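Local coordinates for protein serine hydrolase CCSP0084 (Cycloclasticus sp. P1, PDB 4I3F) that is a serine hydrolase of the alpha/beta hydrolase fold that probably hydrolyses carbon-carbon bonds of meta-cleavage products and probably also has esterase activity, at residues M148-A153 and Y260-R265; M243-A248 and A269-F274. All coordinates share one frame; numbering follows the deposited sequence.

Contact 1 (M148-A153 and Y260-R265); sequences MGPVGA and YYLIDR
Ala153 and Tyr261 meet where a loop swings past a helix. The methyl CB of Ala153 leans obliquely on the Tyr261 ring, with CD2 of that ring 3.5 Å away. It also reaches the start of the tyrosine side chain, 3.9 Å from Tyr261 CB. CG of Tyr261 is anti to the backbone N (chi1 -176°), which carries the ring out beside Ala153. One face of the ring is taken by Arg265, which comes from the same helix, one turn on. Its NH1 sits 3.2 Å above the plane of the Tyr261 ring, over the centre. The same NH1 donates a hydrogen bond of 3.2 Å to the carbonyl O of Tyr261. That oxygen lies in the guanidinium plane, so the arginine is fixed against both ring and backbone. Asp233 forms a salt bridge with Arg265 NE. With an alanine at Tyr261, the Ala153 methyl would probably face a gap and the Arg265 guanidinium would lose the ring it lies against.

Leu262 makes the other meeting. Its CD1 touches Pro150 CG at 3.6 Å, and the leucine and the proline ring run alongside each other, pointing opposite ways. The body of Leu262 also comes near the Ala153 methyl, with Leu262 CG 4.3 Å from Ala153 CB.

Leu236 of helix 233-237 packs on Tyr261, Leu262 and Arg265. Helix 257-265 is the crossover helix of the beta-alpha-beta unit 243-248/257-265/269-274, and the loop after strand 142-148 rests against it, as part of the alpha/beta hydrolase fold.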
loop_
_atom_site.group_PDB
_atom_site.type_symbol
_atom_site.label_atom_id
_atom_site.label_comp_id
_atom_site.label_asym_id
_atom_site.label_seq_id
_atom_site.Cartn_x
_atom_site.Cartn_y
_atom_site.Cartn_z
ATOM N N MET A 148 -6.071 -2.921 2.712
ATOM C CA MET A 148 -5.814 -4.285 2.265
ATOM C C MET A 148 -4.575 -4.771 2.991
ATOM O O MET A 148 -3.459 -4.328 2.697
ATOM C CB MET A 148 -5.577 -4.330 0.754
ATOM C CG MET A 148 -5.686 -5.722 0.165
ATOM S SD MET A 148 -4.847 -5.855 -1.439
ATOM C CE MET A 148 -3.131 -5.850 -0.925
ATOM N N GLY A 149 -4.775 -5.661 3.956
ATOM C CA GLY A 149 -3.680 -6.170 4.773
ATOM C C GLY A 149 -2.820 -5.067 5.348
ATOM O O GLY A 149 -1.599 -5.086 5.193
ATOM N N PRO A 150 -3.445 -4.101 6.030
ATOM C CA PRO A 150 -2.717 -2.912 6.462
ATOM C C PRO A 150 -1.819 -3.133 7.682
ATOM O O PRO A 150 -2.134 -3.943 8.552
ATOM C CB PRO A 150 -3.849 -1.943 6.837
ATOM C CG PRO A 150 -4.923 -2.841 7.367
ATOM C CD PRO A 150 -4.850 -4.088 6.487
ATOM N N VAL A 151 -0.709 -2.398 7.739
ATOM C CA VAL A 151 -0.003 -2.229 9.009
ATOM C C VAL A 151 -0.757 -1.155 9.786
ATOM O O VAL A 151 -1.635 -0.499 9.227
ATOM C CB VAL A 151 1.487 -1.859 8.822
ATOM C CG1 VAL A 151 2.226 -2.998 8.128
ATOM C CG2 VAL A 151 1.658 -0.562 8.030
ATOM N N GLY A 152 -0.446 -0.988 11.071
ATOM C CA GLY A 152 -1.170 -0.019 11.881
ATOM C C GLY A 152 -1.708 -0.606 13.173
ATOM O O GLY A 152 -2.083 0.132 14.079
ATOM N N ALA A 153 -1.748 -1.934 13.251
ATOM C CA ALA A 153 -2.090 -2.629 14.491
ATOM C C ALA A 153 -0.815 -3.228 15.081
ATOM O O ALA A 153 0.130 -3.515 14.352
ATOM C CB ALA A 153 -3.113 -3.713 14.222
ATOM N N TYR A 260 -8.779 -7.641 12.590
ATOM C CA TYR A 260 -9.735 -7.715 13.690
ATOM C C TYR A 260 -9.508 -6.605 14.715
ATOM O O TYR A 260 -10.465 -6.056 15.278
ATOM C CB TYR A 260 -9.614 -9.060 14.392
ATOM C CG TYR A 260 -9.974 -10.272 13.553
ATOM C CD1 TYR A 260 -9.642 -11.549 13.990
ATOM C CD2 TYR A 260 -10.656 -10.152 12.349
ATOM C CE1 TYR A 260 -9.968 -12.670 13.246
ATOM C CE2 TYR A 260 -10.978 -11.283 11.600
ATOM C CZ TYR A 260 -10.638 -12.524 12.055
ATOM O OH TYR A 260 -10.980 -13.648 11.323
ATOM N N TYR A 261 -8.240 -6.300 14.983
ATOM C CA TYR A 261 -7.854 -5.240 15.911
ATOM C C TYR A 261 -8.374 -3.900 15.413
ATOM O O TYR A 261 -8.955 -3.119 16.187
ATOM C CB TYR A 261 -6.327 -5.184 15.980
ATOM C CG TYR A 261 -5.746 -4.205 16.978
ATOM C CD1 TYR A 261 -5.395 -4.613 18.254
ATOM C CD2 TYR A 261 -5.530 -2.876 16.631
ATOM C CE1 TYR A 261 -4.850 -3.719 19.166
ATOM C CE2 TYR A 261 -4.996 -1.979 17.539
ATOM C CZ TYR A 261 -4.654 -2.402 18.797
ATOM O OH TYR A 261 -4.109 -1.504 19.695
ATOM N N LEU A 262 -8.147 -3.630 14.129
ATOM C CA LEU A 262 -8.538 -2.354 13.550
ATOM C C LEU A 262 -10.055 -2.185 13.548
ATOM O O LEU A 262 -10.565 -1.144 13.986
ATOM C CB LEU A 262 -7.938 -2.165 12.154
ATOM C CG LEU A 262 -6.413 -2.008 12.155
ATOM C CD1 LEU A 262 -5.832 -2.117 10.756
ATOM C CD2 LEU A 262 -5.997 -0.681 12.786
ATOM N N ILE A 263 -10.793 -3.202 13.116
ATOM C CA ILE A 263 -12.249 -3.027 13.090
ATOM C C ILE A 263 -12.870 -2.963 14.491
ATOM O O ILE A 263 -13.971 -2.431 14.658
ATOM C CB ILE A 263 -12.984 -4.016 12.124
ATOM C CG1 ILE A 263 -12.953 -5.456 12.630
ATOM C CG2 ILE A 263 -12.416 -3.930 10.713
ATOM C CD1 ILE A 263 -14.260 -5.888 13.237
ATOM N N ASP A 264 -12.154 -3.444 15.508
ATOM C CA ASP A 264 -12.640 -3.333 16.883
ATOM C C ASP A 264 -12.534 -1.893 17.382
ATOM O O ASP A 264 -13.175 -1.524 18.367
ATOM C CB ASP A 264 -11.847 -4.247 17.825
ATOM C CG ASP A 264 -12.521 -4.429 19.176
ATOM O OD1 ASP A 264 -13.723 -4.768 19.214
ATOM O OD2 ASP A 264 -11.850 -4.233 20.211
ATOM N N ARG A 265 -11.729 -1.082 16.700
ATOM C CA ARG A 265 -11.395 0.255 17.200
ATOM C C ARG A 265 -11.826 1.417 16.309
ATOM O O ARG A 265 -11.996 2.534 16.793
ATOM C CB ARG A 265 -9.895 0.351 17.464
ATOM C CG ARG A 265 -9.489 -0.368 18.716
ATOM C CD ARG A 265 -8.007 -0.645 18.744
ATOM N NE ARG A 265 -7.635 -1.304 19.992
ATOM C CZ ARG A 265 -7.741 -2.610 20.202
ATOM N NH1 ARG A 265 -8.199 -3.404 19.241
ATOM N NH2 ARG A 265 -7.374 -3.122 21.371
#

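Contact 2 (M243-A248 and A269-F274); sequences MLVTHA and AQLHVF
Gln270 N and Met243 O form the first rung of a parallel ladder, 2.9 Å long. Four more backbone hydrogen bonds follow. Val245 N donates to Gln270 O almost straight, with an angle of 179° at the hydrogen. His272 N then binds Val245 O. His247 N binds His272 O in a more bent bond (143°), and Phe274 N binds His247 O. Val245 and His247 thus use both N and O on the same neighbour, as parallel pairing requires.

CA-H...O contacts reinforce the ladder. The shortest runs from Thr246 CA to His272 O at 3.2 Å.

Apolar pairs lie on the face of Met243, Val245 and His247. There Met243 CB is 4.0 Å from Ala269 CB, and Leu271 CD1 reaches Val245 CG1 at 4.2 Å.

Other packing involves polar groups. The Leu271 CD1 methyl rests on the backbone oxygen Val245 O at 3.4 Å. On the opposite face, the chi1 of Leu244 (176°) helps send its CD1 across toward Gln270, 4.1 Å from Gln270 CB. Within the edge strand, His272 CD2 lies off centre over one face of the Phe274 ring.

Thr246 OG1 bonds Leu147 O, and His247 NE2 bonds Ile254 O. Strand 142-148 pairs with the other edge of 243-248, while 269-274 ends the sheet. Helix 257-265 packs on Val245, His247 and Leu271; helix 286-298 packs on Leu244, Thr246 and His272.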
loop_
_atom_site.group_PDB
_atom_site.type_symbol
_atom_site.label_atom_id
_atom_site.label_comp_id
_atom_site.label_asym_id
_atom_site.label_seq_id
_atom_site.Cartn_x
_atom_site.Cartn_y
_atom_site.Cartn_z
ATOM N N MET A 243 -15.213 3.001 6.089
ATOM C CA MET A 243 -14.025 2.230 5.754
ATOM C C MET A 243 -14.357 0.776 5.479
ATOM O O MET A 243 -15.295 0.221 6.061
ATOM C CB MET A 243 -13.012 2.320 6.909
ATOM C CG MET A 243 -11.680 1.626 6.653
ATOM S SD MET A 243 -10.636 1.716 8.124
ATOM C CE MET A 243 -10.165 3.441 8.138
ATOM N N LEU A 244 -13.598 0.174 4.566
ATOM C CA LEU A 244 -13.621 -1.268 4.364
ATOM C C LEU A 244 -12.214 -1.811 4.567
ATOM O O LEU A 244 -11.277 -1.424 3.853
ATOM C CB LEU A 244 -14.112 -1.617 2.957
ATOM C CG LEU A 244 -14.085 -3.105 2.595
ATOM C CD1 LEU A 244 -14.960 -3.931 3.527
ATOM C CD2 LEU A 244 -14.507 -3.299 1.145
ATOM N N VAL A 245 -12.054 -2.685 5.560
ATOM C CA VAL A 245 -10.769 -3.345 5.785
ATOM C C VAL A 245 -10.842 -4.726 5.152
ATOM O O VAL A 245 -11.696 -5.534 5.521
ATOM C CB VAL A 245 -10.477 -3.485 7.282
ATOM C CG1 VAL A 245 -9.156 -4.235 7.513
ATOM C CG2 VAL A 245 -10.457 -2.097 7.952
ATOM N N THR A 246 -9.959 -4.997 4.193
ATOM C CA THR A 246 -9.897 -6.317 3.573
ATOM C C THR A 246 -8.615 -7.001 3.998
ATOM O O THR A 246 -7.606 -6.344 4.234
ATOM C CB THR A 246 -9.978 -6.257 2.042
ATOM O OG1 THR A 246 -8.818 -5.603 1.505
ATOM C CG2 THR A 246 -11.235 -5.494 1.613
ATOM N N HIS A 247 -8.659 -8.320 4.120
ATOM C CA HIS A 247 -7.482 -9.051 4.567
ATOM C C HIS A 247 -7.529 -10.473 4.072
ATOM O O HIS A 247 -8.600 -11.071 3.947
ATOM C CB HIS A 247 -7.420 -9.061 6.095
ATOM C CG HIS A 247 -6.027 -9.067 6.646
ATOM N ND1 HIS A 247 -5.440 -7.940 7.177
ATOM C CD2 HIS A 247 -5.112 -10.058 6.763
ATOM C CE1 HIS A 247 -4.215 -8.231 7.584
ATOM N NE2 HIS A 247 -3.995 -9.513 7.350
ATOM N N ALA A 248 -6.357 -11.032 3.793
ATOM C CA ALA A 248 -6.271 -12.433 3.405
ATOM C C ALA A 248 -6.189 -13.298 4.645
ATOM O O ALA A 248 -5.369 -13.036 5.526
ATOM C CB ALA A 248 -5.055 -12.653 2.558
ATOM N N ALA A 269 -15.854 1.126 10.268
ATOM C CA ALA A 269 -15.128 0.169 9.448
ATOM C C ALA A 269 -15.848 -1.177 9.341
ATOM O O ALA A 269 -16.137 -1.821 10.362
ATOM C CB ALA A 269 -13.748 -0.027 10.019
ATOM N N GLN A 270 -16.122 -1.607 8.108
ATOM C CA GLN A 270 -16.564 -2.979 7.848
ATOM C C GLN A 270 -15.349 -3.834 7.573
ATOM O O GLN A 270 -14.273 -3.304 7.275
ATOM C CB GLN A 270 -17.448 -3.027 6.603
ATOM C CG GLN A 270 -18.803 -2.373 6.716
ATOM C CD GLN A 270 -19.467 -2.245 5.348
ATOM O OE1 GLN A 270 -19.568 -3.218 4.600
ATOM N NE2 GLN A 270 -19.888 -1.038 5.006
ATOM N N LEU A 271 -15.518 -5.155 7.640
ATOM C CA LEU A 271 -14.416 -6.087 7.405
ATOM C C LEU A 271 -14.776 -7.092 6.322
ATOM O O LEU A 271 -15.896 -7.568 6.283
ATOM C CB LEU A 271 -14.144 -6.865 8.696
ATOM C CG LEU A 271 -13.092 -7.974 8.618
ATOM C CD1 LEU A 271 -11.702 -7.411 8.390
ATOM C CD2 LEU A 271 -13.132 -8.826 9.895
ATOM N N HIS A 272 -13.825 -7.432 5.456
ATOM C CA HIS A 272 -14.007 -8.578 4.577
ATOM C C HIS A 272 -12.737 -9.409 4.547
ATOM O O HIS A 272 -11.651 -8.875 4.303
ATOM C CB HIS A 272 -14.361 -8.144 3.147
ATOM C CG HIS A 272 -15.011 -9.228 2.340
ATOM N ND1 HIS A 272 -16.381 -9.365 2.247
ATOM C CD2 HIS A 272 -14.485 -10.245 1.614
ATOM C CE1 HIS A 272 -16.670 -10.412 1.497
ATOM N NE2 HIS A 272 -15.538 -10.958 1.090
ATOM N N VAL A 273 -12.866 -10.709 4.810
ATOM C CA VAL A 273 -11.709 -11.600 4.809
ATOM C C VAL A 273 -11.861 -12.645 3.714
ATOM O O VAL A 273 -12.888 -13.318 3.645
ATOM C CB VAL A 273 -11.544 -12.310 6.173
ATOM C CG1 VAL A 273 -10.289 -13.186 6.176
ATOM C CG2 VAL A 273 -11.449 -11.291 7.305
ATOM N N PHE A 274 -10.837 -12.785 2.874
ATOM C CA PHE A 274 -10.842 -13.779 1.802
ATOM C C PHE A 274 -10.084 -15.041 2.197
ATOM O O PHE A 274 -8.974 -14.978 2.727
ATOM C CB PHE A 274 -10.209 -13.206 0.531
ATOM C CG PHE A 274 -11.023 -12.120 -0.117
ATOM C CD1 PHE A 274 -12.085 -12.438 -0.949
ATOM C CD2 PHE A 274 -10.710 -10.785 0.089
ATOM C CE1 PHE A 274 -12.839 -11.435 -1.560
ATOM C CE2 PHE A 274 -11.455 -9.774 -0.519
ATOM C CZ PHE A 274 -12.518 -10.106 -1.346
#

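How the contacts relate
Contacts 1 and 2 lie with their centres about 9 Å apart and interleave along the chain. Helix 257-265 of contact 1 is the crossover between the two strands of contact 2. The contacts also touch directly. Gly149 N probably hydrogen-bonds Thr246 O at 2.9 Å, carrying the pairing of strand 142-148 into the start of the loop. Gly149 CA packs on His247 ND1 at 3.5 Å. Tyr260 CE2 packs on Leu271 CD2 at 3.7 Å, tying the helix to the edge strand. Pro150 is close to, but not in contact with, what is probably the nucleophile elbow, judged from its GxSxG sequence. Val151 shares a backbone hydrogen bond with Ser125 of that motif, placing the loop of contact 1 beside the likely active site.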